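Local coordinates for sialyltransferase 0160 (Photobacterium damselae, PDB 4R84), which probably transfers sialic acid from its CMP-activated donor to an acceptor glycan, as a glycosyltransferase of the GT-B structural group, at residues A[116-127]-A[196-207]. Residues are numbered along the deposited sequence; the frame is centred on the assembly and turned at random.
Sequences VAPTLEVYIDHA and RLNIEFYTNTAH
Y123 and Y202, paired on parallel strands, form an offset stack, ring centroids 4.3 Å apart and planes at 10°, with CE2 of Y123 over the rim of the Y202 ring. CG anti to the carbonyl carbon in both (chi1 -63° and -56°) runs the rings back to glutamates two residues earlier: Y123 OH donates to E121 OE1 and Y202 OH to E200 OE1, each at 2.6 Å. E121 OE2 lies 4.3 Å from E200 OE1, the repulsion probably eased by a water donating to both (weakly to E121) and by R150, salt-bridged to E121. On the other face V122 CB packs 3.8 Å from F201 CD1. Six regular parallel backbone bonds run from N198 N-P118 O to I124 N-Y202 O; T203 OG1 then donates to I124 O at 2.6 Å, from above the carbonyl plane. Beyond, D125 OD1 accepts N204 ND2 and closes an Asx turn with A127 N, while D235 and S131 hold N204 and D125. The strands' C-terminal ends face the donor site, the A127 side chain about 7 Å from bound CMP-3F-Neu5Ac. In this Rossmann-type sheet, strands 149-154 and 225-233 flank the pair, helix 129-144 packs on the tyrosine face and helix 213-219 on the F201 face.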
loop_
_atom_site.group_PDB
_atom_site.type_symbol
_atom_site.label_atom_id
_atom_site.label_comp_id
_atom_site.label_asym_id
_atom_site.label_seq_id
_atom_site.Cartn_x
_atom_site.Cartn_y
_atom_site.Cartn_z
ATOM N N VAL A 116 -16.989 18.663 7.928
ATOM C CA VAL A 116 -15.605 18.518 7.487
ATOM C C VAL A 116 -15.462 18.825 6.015
ATOM O O VAL A 116 -16.411 18.736 5.245
ATOM C CB VAL A 116 -15.068 17.093 7.763
ATOM C CG1 VAL A 116 -15.122 16.826 9.271
ATOM C CG2 VAL A 116 -15.870 16.057 7.002
ATOM N N ALA A 117 -14.239 19.161 5.628
ATOM C CA ALA A 117 -13.920 19.331 4.224
ATOM C C ALA A 117 -14.000 17.985 3.521
ATOM O O ALA A 117 -13.747 16.944 4.123
ATOM C CB ALA A 117 -12.521 19.927 4.072
ATOM N N PRO A 118 -14.327 17.993 2.229
ATOM C CA PRO A 118 -14.216 16.731 1.498
ATOM C C PRO A 118 -12.755 16.291 1.423
ATOM O O PRO A 118 -11.857 17.132 1.550
ATOM C CB PRO A 118 -14.741 17.074 0.107
ATOM C CG PRO A 118 -14.494 18.564 -0.026
ATOM C CD PRO A 118 -14.758 19.107 1.366
ATOM N N THR A 119 -12.549 14.997 1.213
ATOM C CA THR A 119 -11.204 14.417 1.116
ATOM C C THR A 119 -11.047 13.777 -0.241
ATOM O O THR A 119 -11.931 13.011 -0.683
ATOM C CB THR A 119 -10.953 13.369 2.225
ATOM O OG1 THR A 119 -11.051 13.998 3.507
ATOM C CG2 THR A 119 -9.548 12.735 2.080
ATOM N N LEU A 120 -9.938 14.110 -0.909
ATOM C CA LEU A 120 -9.553 13.461 -2.151
ATOM C C LEU A 120 -8.361 12.567 -1.839
ATOM O O LEU A 120 -7.356 13.053 -1.320
ATOM C CB LEU A 120 -9.193 14.483 -3.233
ATOM C CG LEU A 120 -8.634 13.902 -4.529
ATOM C CD1 LEU A 120 -9.723 13.136 -5.285
ATOM C CD2 LEU A 120 -8.015 14.988 -5.388
ATOM N N GLU A 121 -8.487 11.276 -2.141
ATOM C CA GLU A 121 -7.391 10.330 -1.950
ATOM C C GLU A 121 -6.676 10.136 -3.280
ATOM O O GLU A 121 -7.316 9.823 -4.282
ATOM C CB GLU A 121 -7.906 8.989 -1.421
ATOM C CG GLU A 121 -8.733 9.085 -0.138
ATOM C CD GLU A 121 -9.410 7.773 0.203
ATOM O OE1 GLU A 121 -8.986 6.710 -0.330
ATOM O OE2 GLU A 121 -10.370 7.802 1.005
ATOM N N VAL A 122 -5.349 10.304 -3.284
ATOM C CA VAL A 122 -4.588 10.242 -4.544
ATOM C C VAL A 122 -3.561 9.132 -4.438
ATOM O O VAL A 122 -2.764 9.134 -3.511
ATOM C CB VAL A 122 -3.902 11.584 -4.839
ATOM C CG1 VAL A 122 -3.085 11.537 -6.154
ATOM C CG2 VAL A 122 -4.969 12.688 -4.936
ATOM N N TYR A 123 -3.606 8.194 -5.390
ATOM C CA TYR A 123 -2.777 6.988 -5.366
ATOM C C TYR A 123 -1.885 6.944 -6.591
ATOM O O TYR A 123 -2.375 7.049 -7.701
ATOM C CB TYR A 123 -3.670 5.738 -5.324
ATOM C CG TYR A 123 -4.509 5.646 -4.080
ATOM C CD1 TYR A 123 -5.741 6.318 -3.982
ATOM C CD2 TYR A 123 -4.079 4.911 -3.008
ATOM C CE1 TYR A 123 -6.508 6.229 -2.819
ATOM C CE2 TYR A 123 -4.821 4.808 -1.854
ATOM C CZ TYR A 123 -6.034 5.490 -1.762
ATOM O OH TYR A 123 -6.768 5.378 -0.608
ATOM N N ILE A 124 -0.571 6.798 -6.385
ATOM C CA ILE A 124 0.371 6.785 -7.502
ATOM C C ILE A 124 1.436 5.729 -7.274
ATOM O O ILE A 124 2.119 5.771 -6.251
ATOM C CB ILE A 124 1.067 8.137 -7.684
ATOM C CG1 ILE A 124 0.044 9.271 -7.748
ATOM C CG2 ILE A 124 1.936 8.126 -8.966
ATOM C CD1 ILE A 124 0.638 10.617 -7.423
ATOM N N ASP A 125 1.575 4.787 -8.201
ATOM C CA ASP A 125 2.627 3.769 -8.068
ATOM C C ASP A 125 2.890 3.083 -9.388
ATOM O O ASP A 125 1.979 2.873 -10.180
ATOM C CB ASP A 125 2.256 2.716 -7.032
ATOM C CG ASP A 125 3.351 1.670 -6.850
ATOM O OD1 ASP A 125 4.538 2.051 -6.805
ATOM O OD2 ASP A 125 3.017 0.477 -6.741
ATOM N N HIS A 126 4.145 2.700 -9.596
ATOM C CA HIS A 126 4.520 2.010 -10.812
ATOM C C HIS A 126 4.995 0.586 -10.508
ATOM O O HIS A 126 5.343 -0.155 -11.415
ATOM C CB HIS A 126 5.629 2.775 -11.537
ATOM C CG HIS A 126 6.948 2.737 -10.828
ATOM N ND1 HIS A 126 7.191 3.438 -9.663
ATOM C CD2 HIS A 126 8.095 2.073 -11.114
ATOM C CE1 HIS A 126 8.431 3.212 -9.269
ATOM N NE2 HIS A 126 8.999 2.384 -10.128
ATOM N N ALA A 127 5.000 0.214 -9.237
ATOM C CA ALA A 127 5.481 -1.105 -8.829
ATOM C C ALA A 127 4.307 -2.019 -8.451
ATOM O O ALA A 127 3.218 -1.911 -9.023
ATOM C CB ALA A 127 6.457 -0.974 -7.676
ATOM N N ARG A 196 -13.512 23.763 0.308
ATOM C CA ARG A 196 -12.280 23.376 1.004
ATOM C C ARG A 196 -11.917 21.967 0.568
ATOM O O ARG A 196 -12.794 21.223 0.153
ATOM C CB ARG A 196 -12.463 23.419 2.532
ATOM C CG ARG A 196 -12.600 24.784 3.154
ATOM C CD ARG A 196 -12.575 24.674 4.673
ATOM N NE ARG A 196 -13.737 23.973 5.222
ATOM C CZ ARG A 196 -13.681 23.099 6.232
ATOM N NH1 ARG A 196 -12.509 22.772 6.765
ATOM N NH2 ARG A 196 -14.791 22.511 6.680
ATOM N N LEU A 197 -10.646 21.586 0.665
ATOM C CA LEU A 197 -10.266 20.228 0.291
ATOM C C LEU A 197 -9.086 19.708 1.108
ATOM O O LEU A 197 -8.096 20.413 1.278
ATOM C CB LEU A 197 -9.923 20.167 -1.208
ATOM C CG LEU A 197 -9.506 18.777 -1.717
ATOM C CD1 LEU A 197 -10.715 17.830 -1.662
ATOM C CD2 LEU A 197 -8.928 18.883 -3.131
ATOM N N ASN A 198 -9.217 18.482 1.620
ATOM C CA ASN A 198 -8.088 17.729 2.152
ATOM C C ASN A 198 -7.622 16.723 1.112
ATOM O O ASN A 198 -8.431 16.009 0.517
ATOM C CB ASN A 198 -8.463 16.988 3.435
ATOM C CG ASN A 198 -8.657 17.921 4.607
ATOM O OD1 ASN A 198 -7.939 18.910 4.758
ATOM N ND2 ASN A 198 -9.646 17.624 5.433
ATOM N N ILE A 199 -6.315 16.651 0.909
ATOM C CA ILE A 199 -5.767 15.648 0.012
ATOM C C ILE A 199 -4.911 14.676 0.800
ATOM O O ILE A 199 -4.071 15.092 1.596
ATOM C CB ILE A 199 -4.926 16.282 -1.119
ATOM C CG1 ILE A 199 -5.790 17.198 -1.992
ATOM C CG2 ILE A 199 -4.233 15.194 -1.953
ATOM C CD1 ILE A 199 -4.993 18.005 -3.004
ATOM N N GLU A 200 -5.171 13.385 0.612
ATOM C CA GLU A 200 -4.332 12.321 1.164
ATOM C C GLU A 200 -3.534 11.696 0.034
ATOM O O GLU A 200 -4.122 11.307 -0.976
ATOM C CB GLU A 200 -5.173 11.251 1.842
ATOM C CG GLU A 200 -5.835 11.685 3.141
ATOM C CD GLU A 200 -6.825 10.660 3.661
ATOM O OE1 GLU A 200 -7.000 9.589 3.039
ATOM O OE2 GLU A 200 -7.460 10.936 4.696
ATOM N N PHE A 201 -2.212 11.571 0.206
ATOM C CA PHE A 201 -1.355 10.971 -0.812
ATOM C C PHE A 201 -0.931 9.568 -0.410
ATOM O O PHE A 201 -0.703 9.312 0.768
ATOM C CB PHE A 201 -0.094 11.802 -1.039
ATOM C CG PHE A 201 -0.330 13.087 -1.767
ATOM C CD1 PHE A 201 -0.904 13.093 -3.037
ATOM C CD2 PHE A 201 0.106 14.283 -1.220
ATOM C CE1 PHE A 201 -1.090 14.294 -3.720
ATOM C CE2 PHE A 201 -0.071 15.484 -1.906
ATOM C CZ PHE A 201 -0.665 15.480 -3.160
ATOM N N TYR A 202 -0.841 8.678 -1.395
ATOM C CA TYR A 202 -0.349 7.314 -1.195
ATOM C C TYR A 202 0.571 6.984 -2.337
ATOM O O TYR A 202 0.131 6.965 -3.488
ATOM C CB TYR A 202 -1.501 6.306 -1.169
ATOM C CG TYR A 202 -2.564 6.603 -0.139
ATOM C CD1 TYR A 202 -3.542 7.571 -0.376
ATOM C CD2 TYR A 202 -2.606 5.899 1.057
ATOM C CE1 TYR A 202 -4.526 7.845 0.568
ATOM C CE2 TYR A 202 -3.596 6.160 2.009
ATOM C CZ TYR A 202 -4.541 7.140 1.755
ATOM O OH TYR A 202 -5.531 7.413 2.686
ATOM N N THR A 203 1.843 6.729 -2.056
ATOM C CA THR A 203 2.735 6.446 -3.170
ATOM C C THR A 203 3.936 5.638 -2.708
ATOM O O THR A 203 3.982 5.152 -1.577
ATOM C CB THR A 203 3.172 7.749 -3.887
ATOM O OG1 THR A 203 3.800 7.423 -5.135
ATOM C CG2 THR A 203 4.120 8.590 -3.035
ATOM N N ASN A 204 4.861 5.465 -3.645
ATOM C CA ASN A 204 6.064 4.654 -3.532
ATOM C C ASN A 204 7.177 5.445 -2.851
ATOM O O ASN A 204 7.461 6.572 -3.239
ATOM C CB ASN A 204 6.435 4.223 -4.966
ATOM C CG ASN A 204 7.624 3.314 -5.047
ATOM O OD1 ASN A 204 8.677 3.595 -4.498
ATOM N ND2 ASN A 204 7.475 2.229 -5.804
ATOM N N THR A 205 7.778 4.883 -1.801
ATOM C CA THR A 205 8.767 5.643 -1.032
ATOM C C THR A 205 9.959 6.091 -1.892
ATOM O O THR A 205 10.370 7.248 -1.828
ATOM C CB THR A 205 9.297 4.830 0.157
ATOM O OG1 THR A 205 8.201 4.471 0.998
ATOM C CG2 THR A 205 10.302 5.646 0.956
ATOM N N ALA A 206 10.514 5.170 -2.674
ATOM C CA ALA A 206 11.713 5.491 -3.458
ATOM C C ALA A 206 11.438 6.626 -4.445
ATOM O O ALA A 206 12.328 7.414 -4.767
ATOM C CB ALA A 206 12.242 4.234 -4.190
ATOM N N HIS A 207 10.192 6.749 -4.890
ATOM C CA HIS A 207 9.907 7.714 -5.942
ATOM C C HIS A 207 8.965 8.815 -5.517
ATOM O O HIS A 207 8.368 9.464 -6.361
ATOM C CB HIS A 207 9.354 6.979 -7.152
ATOM C CG HIS A 207 10.330 5.992 -7.711
ATOM N ND1 HIS A 207 10.320 4.660 -7.360
ATOM C CD2 HIS A 207 11.387 6.157 -8.537
ATOM C CE1 HIS A 207 11.310 4.039 -7.977
ATOM N NE2 HIS A 207 11.972 4.925 -8.697
HETATM O O HOH W 1 -11.836 18.827 7.302
HETATM O O HOH W 2 -10.036 14.249 5.871
HETATM O O HOH W 3 -8.744 7.329 3.609
#